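Local coordinates for protein QdtA (Thermoanaerobacterium thermosaccharolyticum, PDB 4ZU5) that belongs to the WxcM-like family of the cupin clan, forms a two-chain assembly and binds thymidine, at residues 31-36 with 109-114; 57-62 with 88-93; 51-56 with 95-100. All coordinates share one frame; numbering follows the deposited sequence.

In the fold
From the N terminus the chain first reaches 31-36, whose partner 109-114 comes 73 residues later, so contact 1 closes the widest loop. Within that loop lies contact 3, pairing 51-56 with 95-100, and within contact 3 in turn lies contact 2, pairing 57-62 with 88-93; the three nest and none cross. Contacts 1 and 2 belong to one five-stranded antiparallel sheet, in which strands 107-112 and 58-64 are neighbours, whereas contact 3 joins two strands of the second five-stranded sheet. Q58 and R97 bond side chain to side chain between contacts 2 and 3, and L56 packs against S113 and E114 of contact 1.

Contact 1: 31-36 with 109-114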
loop_
_atom_site.group_PDB
_atom_site.type_symbol
_atom_site.label_atom_id
_atom_site.label_comp_id
_atom_site.label_asym_id
_atom_site.label_seq_id
_atom_site.Cartn_x
_atom_site.Cartn_y
_atom_site.Cartn_z
ATOM N N PHE A 31 5.698 -4.659 -12.878
ATOM C CA PHE A 31 6.957 -4.983 -12.191
ATOM C C PHE A 31 6.697 -5.709 -10.877
ATOM O O PHE A 31 5.574 -5.718 -10.422
ATOM C CB PHE A 31 7.791 -3.699 -11.968
ATOM C CG PHE A 31 7.071 -2.585 -11.247
ATOM C CD1 PHE A 31 7.027 -2.529 -9.874
ATOM C CD2 PHE A 31 6.509 -1.521 -11.958
ATOM C CE1 PHE A 31 6.413 -1.476 -9.224
ATOM C CE2 PHE A 31 5.908 -0.479 -11.322
ATOM C CZ PHE A 31 5.817 -0.459 -9.959
ATOM N N ASP A 32 7.702 -6.345 -10.285
ATOM C CA ASP A 32 7.562 -6.905 -8.935
ATOM C C ASP A 32 7.731 -5.786 -7.945
ATOM O O ASP A 32 8.586 -4.904 -8.107
ATOM C CB ASP A 32 8.668 -7.909 -8.594
ATOM C CG ASP A 32 8.498 -9.231 -9.304
ATOM O OD1 ASP A 32 7.491 -9.918 -9.026
ATOM O OD2 ASP A 32 9.397 -9.552 -10.115
ATOM N N ILE A 33 6.977 -5.874 -6.865
ATOM C CA ILE A 33 7.024 -4.885 -5.801
ATOM C C ILE A 33 8.174 -5.227 -4.830
ATOM O O ILE A 33 8.087 -6.195 -4.046
ATOM C CB ILE A 33 5.692 -4.871 -5.036
ATOM C CG1 ILE A 33 4.491 -4.735 -5.988
ATOM C CG2 ILE A 33 5.705 -3.794 -3.970
ATOM C CD1 ILE A 33 3.159 -5.063 -5.357
ATOM N N LYS A 34 9.236 -4.433 -4.876
ATOM C CA LYS A 34 10.368 -4.624 -3.959
ATOM C C LYS A 34 10.168 -3.748 -2.727
ATOM O O LYS A 34 10.742 -4.005 -1.670
ATOM C CB LYS A 34 11.722 -4.316 -4.617
ATOM C CG LYS A 34 12.000 -5.131 -5.873
ATOM C CD LYS A 34 12.893 -6.318 -5.569
ATOM C CE LYS A 34 13.623 -6.812 -6.824
ATOM N NZ LYS A 34 12.647 -7.461 -7.755
ATOM N N ARG A 35 9.366 -2.691 -2.873
ATOM C CA ARG A 35 9.234 -1.687 -1.840
ATOM C C ARG A 35 7.902 -0.961 -1.919
ATOM O O ARG A 35 7.428 -0.732 -3.005
ATOM C CB ARG A 35 10.306 -0.633 -2.029
ATOM C CG ARG A 35 10.061 0.578 -1.134
ATOM C CD ARG A 35 11.277 1.485 -1.089
ATOM N NE ARG A 35 11.857 1.631 -2.420
ATOM C CZ ARG A 35 12.116 2.818 -2.953
ATOM N NH1 ARG A 35 12.686 2.900 -4.165
ATOM N NH2 ARG A 35 11.880 3.905 -2.211
ATOM N N VAL A 36 7.318 -0.623 -0.775
ATOM C CA VAL A 36 6.176 0.266 -0.755
ATOM C C VAL A 36 6.486 1.352 0.250
ATOM O O VAL A 36 7.339 1.207 1.135
ATOM C CB VAL A 36 4.831 -0.379 -0.423
ATOM C CG1 VAL A 36 4.454 -1.585 -1.270
ATOM C CG2 VAL A 36 4.770 -0.723 1.032
ATOM N N LEU A 109 -0.119 6.026 -1.537
ATOM C CA LEU A 109 0.658 4.804 -1.506
ATOM C C LEU A 109 1.523 4.763 -2.759
ATOM O O LEU A 109 1.051 5.094 -3.844
ATOM C CB LEU A 109 -0.281 3.610 -1.535
ATOM C CG LEU A 109 0.384 2.254 -1.684
ATOM C CD1 LEU A 109 1.152 1.988 -0.389
ATOM C CD2 LEU A 109 -0.681 1.189 -1.880
ATOM N N VAL A 110 2.767 4.347 -2.604
ATOM C CA VAL A 110 3.637 4.191 -3.746
ATOM C C VAL A 110 4.161 2.763 -3.737
ATOM O O VAL A 110 4.637 2.297 -2.731
ATOM C CB VAL A 110 4.805 5.188 -3.671
ATOM C CG1 VAL A 110 5.777 5.035 -4.852
ATOM C CG2 VAL A 110 4.237 6.621 -3.545
ATOM N N LEU A 111 4.047 2.084 -4.871
ATOM C CA LEU A 111 4.676 0.807 -5.111
ATOM C C LEU A 111 5.892 1.022 -6.017
ATOM O O LEU A 111 5.815 1.772 -6.965
ATOM C CB LEU A 111 3.718 -0.136 -5.829
ATOM C CG LEU A 111 2.287 -0.149 -5.302
ATOM C CD1 LEU A 111 1.368 -1.018 -6.163
ATOM C CD2 LEU A 111 2.211 -0.518 -3.845
ATOM N N ALA A 112 7.022 0.394 -5.725
ATOM C CA ALA A 112 8.296 0.702 -6.340
ATOM C C ALA A 112 8.954 -0.581 -6.770
ATOM O O ALA A 112 8.891 -1.580 -6.046
ATOM C CB ALA A 112 9.201 1.436 -5.361
ATOM N N SER A 113 9.588 -0.524 -7.934
ATOM C CA SER A 113 10.238 -1.679 -8.579
ATOM C C SER A 113 11.642 -2.040 -8.026
ATOM O O SER A 113 12.167 -3.090 -8.381
ATOM C CB SER A 113 10.354 -1.452 -10.098
ATOM O OG SER A 113 11.339 -0.496 -10.440
ATOM N N GLU A 114 12.215 -1.193 -7.193
ATOM C CA GLU A 114 13.496 -1.481 -6.586
ATOM C C GLU A 114 13.581 -1.028 -5.174
ATOM O O GLU A 114 12.903 -0.122 -4.731
ATOM C CB GLU A 114 14.623 -0.785 -7.350
ATOM C CG GLU A 114 14.712 -1.172 -8.802
ATOM C CD GLU A 114 15.149 -2.602 -9.031
ATOM O OE1 GLU A 114 15.581 -3.305 -8.070
ATOM O OE2 GLU A 114 15.038 -2.992 -10.211
HETATM O O HOH W 1 10.765 -5.260 -9.801
#
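R35 and V36 pair with A112 and L111 in an antiparallel edge of the five-stranded cupin sheet, where strand 35-40 is the outermost strand within the chain. The register slips at the start: K34 and R35 both face A112, a classic beta bulge. A112 O accepts from K34 N at 3.1 Å and takes a weaker bond from R35 N, while A112 N returns a bond to R35 O at 3.0 Å.

From the bulge, the R35 side chain turns its guanidinium edge to the E114 backbone. NE and NH1 of R35 both reach E114 O, each at 3.1 Å, with that oxygen almost exactly in the guanidinium plane; the methyl of A112 lies over one face of the group. A bend at chi3 (42°) of an otherwise extended chain brings this edge round. On the side of V36 and L111 the branches run alongside, V36 CG1 meeting L111 CD2 at 3.6 Å. The F31 ring receives S113 CB over its face, 3.9 Å from the centroid, and water 1 bridges D32 O and S113 O.

In the second subunit, a strand pairs with R35 and V36, carrying the sheet across the interface. R35 also belongs to the thymidine pocket, and its two-nitrogen grip on one carbonyl should restrict rotation of the guanidinium and probably fixes the orientation of the group beside thymidine.

Contact 2: 57-62 with 88-93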
loop_
_atom_site.group_PDB
_atom_site.type_symbol
_atom_site.label_atom_id
_atom_site.label_comp_id
_atom_site.label_asym_id
_atom_site.label_seq_id
_atom_site.Cartn_x
_atom_site.Cartn_y
_atom_site.Cartn_z
ATOM N N HIS A 57 10.738 2.310 -11.391
ATOM C CA HIS A 57 9.386 2.379 -11.933
ATOM C C HIS A 57 8.532 2.362 -10.676
ATOM O O HIS A 57 8.886 1.702 -9.702
ATOM C CB HIS A 57 9.095 1.194 -12.872
ATOM C CG HIS A 57 9.936 1.173 -14.112
ATOM N ND1 HIS A 57 9.477 1.564 -15.353
ATOM C CD2 HIS A 57 11.202 0.738 -14.306
ATOM C CE1 HIS A 57 10.464 1.476 -16.235
ATOM N NE2 HIS A 57 11.525 0.991 -15.614
ATOM N N GLN A 58 7.475 3.169 -10.677
ATOM C CA GLN A 58 6.618 3.359 -9.531
ATOM C C GLN A 58 5.189 3.437 -10.001
ATOM O O GLN A 58 4.928 3.843 -11.146
ATOM C CB GLN A 58 6.941 4.735 -8.946
ATOM C CG GLN A 58 8.288 4.806 -8.270
ATOM C CD GLN A 58 8.383 6.063 -7.402
ATOM O OE1 GLN A 58 7.855 7.117 -7.737
ATOM N NE2 GLN A 58 9.010 5.925 -6.258
ATOM N N VAL A 59 4.276 3.137 -9.090
ATOM C CA VAL A 59 2.865 3.405 -9.248
ATOM C C VAL A 59 2.399 4.128 -8.011
ATOM O O VAL A 59 2.568 3.651 -6.916
ATOM C CB VAL A 59 2.098 2.102 -9.453
ATOM C CG1 VAL A 59 0.595 2.284 -9.410
ATOM C CG2 VAL A 59 2.480 1.497 -10.812
ATOM N N LEU A 60 1.737 5.249 -8.215
ATOM C CA LEU A 60 1.190 6.034 -7.119
ATOM C C LEU A 60 -0.314 5.823 -7.034
ATOM O O LEU A 60 -1.022 5.817 -8.054
ATOM C CB LEU A 60 1.469 7.532 -7.342
ATOM C CG LEU A 60 2.845 8.107 -6.997
ATOM C CD1 LEU A 60 3.991 7.335 -7.651
ATOM C CD2 LEU A 60 2.975 9.574 -7.378
ATOM N N ILE A 61 -0.839 5.720 -5.827
ATOM C CA ILE A 61 -2.292 5.510 -5.640
ATOM C C ILE A 61 -2.775 6.276 -4.424
ATOM O O ILE A 61 -2.170 6.195 -3.351
ATOM C CB ILE A 61 -2.641 4.001 -5.396
ATOM C CG1 ILE A 61 -1.870 3.106 -6.358
ATOM C CG2 ILE A 61 -4.146 3.732 -5.481
ATOM C CD1 ILE A 61 -1.502 1.765 -5.773
ATOM N N CYS A 62 -3.874 7.001 -4.587
ATOM C CA CYS A 62 -4.439 7.777 -3.475
ATOM C C CYS A 62 -5.587 7.008 -2.871
ATOM O O CYS A 62 -6.572 6.720 -3.566
ATOM C CB CYS A 62 -4.892 9.129 -3.981
ATOM S SG CYS A 62 -5.742 9.985 -2.633
ATOM N N GLY A 88 -4.223 3.715 -10.448
ATOM C CA GLY A 88 -2.826 4.003 -10.149
ATOM C C GLY A 88 -2.185 4.859 -11.228
ATOM O O GLY A 88 -2.533 4.731 -12.422
ATOM N N LEU A 89 -1.203 5.643 -10.810
ATOM C CA LEU A 89 -0.417 6.468 -11.731
ATOM C C LEU A 89 0.952 5.833 -11.828
ATOM O O LEU A 89 1.774 5.902 -10.911
ATOM C CB LEU A 89 -0.356 7.923 -11.258
ATOM C CG LEU A 89 0.475 8.882 -12.118
ATOM C CD1 LEU A 89 -0.268 9.099 -13.408
ATOM C CD2 LEU A 89 0.626 10.181 -11.358
ATOM N N TYR A 90 1.202 5.246 -12.986
ATOM C CA TYR A 90 2.521 4.703 -13.300
ATOM C C TYR A 90 3.411 5.811 -13.757
ATOM O O TYR A 90 3.058 6.603 -14.644
ATOM C CB TYR A 90 2.416 3.717 -14.458
ATOM C CG TYR A 90 3.746 3.303 -15.064
ATOM C CD1 TYR A 90 4.641 2.506 -14.378
ATOM C CD2 TYR A 90 4.151 3.795 -16.282
ATOM C CE1 TYR A 90 5.906 2.244 -14.901
ATOM C CE2 TYR A 90 5.395 3.515 -16.814
ATOM C CZ TYR A 90 6.269 2.707 -16.135
ATOM O OH TYR A 90 7.513 2.446 -16.733
ATOM N N ILE A 91 4.599 5.829 -13.180
ATOM C CA ILE A 91 5.606 6.802 -13.554
ATOM C C ILE A 91 6.909 6.096 -13.790
ATOM O O ILE A 91 7.507 5.580 -12.881
ATOM C CB ILE A 91 5.840 7.888 -12.472
ATOM C CG1 ILE A 91 4.537 8.597 -12.149
ATOM C CG2 ILE A 91 6.889 8.896 -12.942
ATOM C CD1 ILE A 91 4.609 9.508 -10.934
ATOM N N GLY A 92 7.374 6.160 -15.022
ATOM C CA GLY A 92 8.639 5.621 -15.407
ATOM C C GLY A 92 9.832 6.545 -15.243
ATOM O O GLY A 92 9.749 7.523 -14.537
ATOM N N PRO A 93 10.982 6.146 -15.788
ATOM C CA PRO A 93 12.233 6.880 -15.623
ATOM C C PRO A 93 12.180 8.268 -16.244
ATOM O O PRO A 93 11.488 8.500 -17.260
ATOM C CB PRO A 93 13.230 6.012 -16.375
ATOM C CG PRO A 93 12.740 4.643 -16.054
ATOM C CD PRO A 93 11.249 4.785 -16.291
#
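H57 meets Y90 through its ring edge: ND1 and the phenol OH lie 2.6 Å apart in a hydrogen bond that either could donate. The two side chains run alongside, their ring planes only 15° apart and their rims adjoining without overlap. With CG of Y90 anti to the backbone N (chi1 168°), the phenol extends along the sheet to this imidazole. P93 covers a face of the same imidazole, its CD 3.4 Å from H57 CE1.

Q58 begins the regular pairing, its backbone bonded both ways with I91; the I91 N to Q58 O bond is nearly straight, at 2.9 Å and 171°. The side-chain amide of Q58 bonds to R97 through OE1 and to Y37 through NE2. V59 faces Y90 in a non-hydrogen-bonded pair, and V59 CA approaches L89 O at 3.2 Å in a CA-H...O contact. CG1 of V59 lies against G88 CA, 3.9 Å away.

L60 forms the next hydrogen-bonded pair, with L89; both bonds, L60 N to L89 O and L89 N to L60 O, measure 2.8 Å. Its CD2 slants across to I91 CD1 at 3.9 Å. I61 then touches G88 CA through CG1. L89 and I91 continue inward to I69 and L71 on strand 67-73, a strand of the other sheet. This packing joins the two antiparallel sheets, as in the double-sheet beta-barrel of the cupin fold.

Contact 3: 51-56 with 95-100; sequences HSHKKL and VWREMF. Unlike the reference sequence in segment 51-56: S52 (reference Ala). Unlike the reference sequence in segment 95-100: V95 (reference Leu).
Backbone bonds link H51 and R97 as an antiparallel hydrogen-bonded pair. R97 N donates to H51 O at 3.0 Å, while the return bond from H51 N to R97 O is long and weak. This is the one bridge between the two segments, whose strands run at 140° to each other.

Three side-chain bonds converge on V95 O. R97 NH2 donates to it at 2.9 Å, almost in the guanidinium plane, and R97 NE adds a weak bond. S52 OG reaches the same V95 O at 2.8 Å, also weakly; the hydroxyl stands anti to the backbone N of S52 (chi1 -173°), which carries it toward that carbonyl. Bends at chi2 and chi3 fold the arginine back toward its own strand's start.

Contacts with ring faces and edges make up the rest. R97 CD sits over a face of the H51 imidazole in a CH-pi contact, 4.0 Å from the ring centroid. The H53 ring, whose ND1 bonds to D120 O, instead presents its edge to R97 NH2, its plane turned 73° from the guanidinium. On the other side of the H51 backbone, the W96 indole lays one face beneath H51 CA and N, and its NE1 bonds to E98 OE2 at 2.9 Å, on the anti side of the carboxylate.

Strand 96-100 lies between strands 67-73 and 47-53 in the sheet. Strand 121-122 continues it past 47-53, Y121 of the thymidine pocket meeting the rings of H51 and H53, and helix 125-136 packs alongside, with Y125 edge-to-face with W96 and Y128 touching S52.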
loop_
_atom_site.group_PDB
_atom_site.type_symbol
_atom_site.label_atom_id
_atom_site.label_comp_id
_atom_site.label_asym_id
_atom_site.label_seq_id
_atom_site.Cartn_x
_atom_site.Cartn_y
_atom_site.Cartn_z
ATOM N N HIS A 51 11.629 15.414 -7.361
ATOM C CA HIS A 51 12.664 14.456 -7.728
ATOM C C HIS A 51 12.264 13.636 -8.931
ATOM O O HIS A 51 11.136 13.731 -9.426
ATOM C CB HIS A 51 13.026 13.564 -6.518
ATOM C CG HIS A 51 11.972 12.562 -6.165
ATOM N ND1 HIS A 51 10.962 12.827 -5.267
ATOM C CD2 HIS A 51 11.738 11.314 -6.637
ATOM C CE1 HIS A 51 10.147 11.788 -5.200
ATOM N NE2 HIS A 51 10.591 10.863 -6.030
ATOM N N SER A 52 13.255 12.949 -9.475
ATOM C CA SER A 52 13.064 11.973 -10.507
ATOM C C SER A 52 13.975 10.753 -10.271
ATOM O O SER A 52 14.686 10.660 -9.256
ATOM C CB SER A 52 13.358 12.594 -11.864
ATOM O OG SER A 52 13.034 11.696 -12.930
ATOM N N HIS A 53 13.942 9.802 -11.204
ATOM C CA HIS A 53 14.842 8.647 -11.166
ATOM C C HIS A 53 15.270 8.242 -12.527
ATOM O O HIS A 53 14.527 8.460 -13.481
ATOM C CB HIS A 53 14.089 7.446 -10.628
ATOM C CG HIS A 53 13.520 7.678 -9.285
ATOM N ND1 HIS A 53 14.240 7.445 -8.139
ATOM C CD2 HIS A 53 12.334 8.197 -8.895
ATOM C CE1 HIS A 53 13.492 7.736 -7.086
ATOM N NE2 HIS A 53 12.330 8.193 -7.519
ATOM N N LYS A 54 16.388 7.545 -12.606
ATOM C CA LYS A 54 16.817 6.976 -13.895
ATOM C C LYS A 54 16.321 5.546 -14.143
ATOM O O LYS A 54 16.124 5.139 -15.284
ATOM C CB LYS A 54 18.346 6.968 -14.044
ATOM C CG LYS A 54 19.084 8.284 -13.793
ATOM C CD LYS A 54 19.590 8.459 -12.344
ATOM C CE LYS A 54 21.040 8.038 -12.089
ATOM N NZ LYS A 54 22.001 9.095 -12.531
ATOM N N LYS A 55 16.171 4.740 -13.103
ATOM C CA LYS A 55 15.936 3.300 -13.331
ATOM C C LYS A 55 14.654 2.754 -12.650
ATOM O O LYS A 55 14.211 1.657 -12.923
ATOM C CB LYS A 55 17.151 2.518 -12.811
ATOM C CG LYS A 55 18.335 2.609 -13.779
ATOM C CD LYS A 55 19.713 2.471 -13.150
ATOM C CE LYS A 55 19.685 1.660 -11.861
ATOM N NZ LYS A 55 21.058 1.210 -11.473
ATOM N N LEU A 56 14.122 3.496 -11.718
ATOM C CA LEU A 56 13.003 3.090 -10.902
ATOM C C LEU A 56 11.664 3.241 -11.647
ATOM O O LEU A 56 11.441 4.219 -12.346
ATOM C CB LEU A 56 13.001 3.960 -9.655
ATOM C CG LEU A 56 11.964 3.616 -8.594
ATOM C CD1 LEU A 56 12.242 2.218 -8.048
ATOM C CD2 LEU A 56 11.920 4.608 -7.449
ATOM N N VAL A 95 10.963 11.164 -15.255
ATOM C CA VAL A 95 9.873 12.077 -15.139
ATOM C C VAL A 95 10.035 12.769 -13.793
ATOM O O VAL A 95 10.254 12.108 -12.800
ATOM C CB VAL A 95 8.555 11.314 -15.146
ATOM C CG1 VAL A 95 7.392 12.247 -14.844
ATOM C CG2 VAL A 95 8.330 10.640 -16.511
ATOM N N TRP A 96 9.959 14.101 -13.767
ATOM C CA TRP A 96 10.085 14.862 -12.523
ATOM C C TRP A 96 8.718 14.964 -11.916
ATOM O O TRP A 96 7.719 15.268 -12.595
ATOM C CB TRP A 96 10.653 16.285 -12.824
ATOM C CG TRP A 96 10.854 17.214 -11.642
ATOM C CD1 TRP A 96 9.955 18.099 -11.159
ATOM C CD2 TRP A 96 12.027 17.382 -10.853
ATOM N NE1 TRP A 96 10.478 18.793 -10.085
ATOM C CE2 TRP A 96 11.755 18.382 -9.889
ATOM C CE3 TRP A 96 13.253 16.753 -10.809
ATOM C CZ2 TRP A 96 12.672 18.765 -8.916
ATOM C CZ3 TRP A 96 14.185 17.178 -9.885
ATOM C CH2 TRP A 96 13.867 18.156 -8.919
ATOM N N ARG A 97 8.639 14.807 -10.605
ATOM C CA ARG A 97 7.342 15.013 -9.997
ATOM C C ARG A 97 7.340 15.751 -8.681
ATOM O O ARG A 97 8.321 15.740 -7.940
ATOM C CB ARG A 97 6.551 13.714 -9.897
ATOM C CG ARG A 97 6.785 12.915 -8.646
ATOM C CD ARG A 97 8.250 12.573 -8.535
ATOM N NE ARG A 97 8.813 11.889 -9.703
ATOM C CZ ARG A 97 8.847 10.567 -9.845
ATOM N NH1 ARG A 97 8.300 9.799 -8.911
ATOM N NH2 ARG A 97 9.451 10.025 -10.899
ATOM N N GLU A 98 6.211 16.409 -8.463
ATOM C CA GLU A 98 5.852 17.096 -7.208
ATOM C C GLU A 98 4.410 16.758 -6.857
ATOM O O GLU A 98 3.574 16.462 -7.717
ATOM C CB GLU A 98 6.023 18.608 -7.422
ATOM C CG GLU A 98 7.437 19.000 -7.806
ATOM C CD GLU A 98 7.551 20.376 -8.423
ATOM O OE1 GLU A 98 6.542 21.092 -8.379
ATOM O OE2 GLU A 98 8.642 20.690 -8.927
ATOM N N MET A 99 4.095 16.770 -5.571
ATOM C CA MET A 99 2.778 16.429 -5.126
ATOM C C MET A 99 2.247 17.517 -4.193
ATOM O O MET A 99 2.992 18.032 -3.371
ATOM C CB MET A 99 2.830 15.111 -4.353
ATOM C CG MET A 99 3.319 13.900 -5.143
ATOM S SD MET A 99 5.068 13.637 -4.996
ATOM C CE MET A 99 5.045 12.616 -3.527
ATOM N N PHE A 100 0.974 17.833 -4.313
ATOM C CA PHE A 100 0.415 18.994 -3.602
ATOM C C PHE A 100 -1.096 18.923 -3.465
ATOM O O PHE A 100 -1.745 18.025 -4.021
ATOM C CB PHE A 100 0.914 20.282 -4.287
ATOM C CG PHE A 100 0.288 20.529 -5.631
ATOM C CD1 PHE A 100 -0.843 21.327 -5.751
ATOM C CD2 PHE A 100 0.805 19.940 -6.763
ATOM C CE1 PHE A 100 -1.439 21.567 -6.980
ATOM C CE2 PHE A 100 0.216 20.167 -7.998
ATOM C CZ PHE A 100 -0.926 20.945 -8.102
#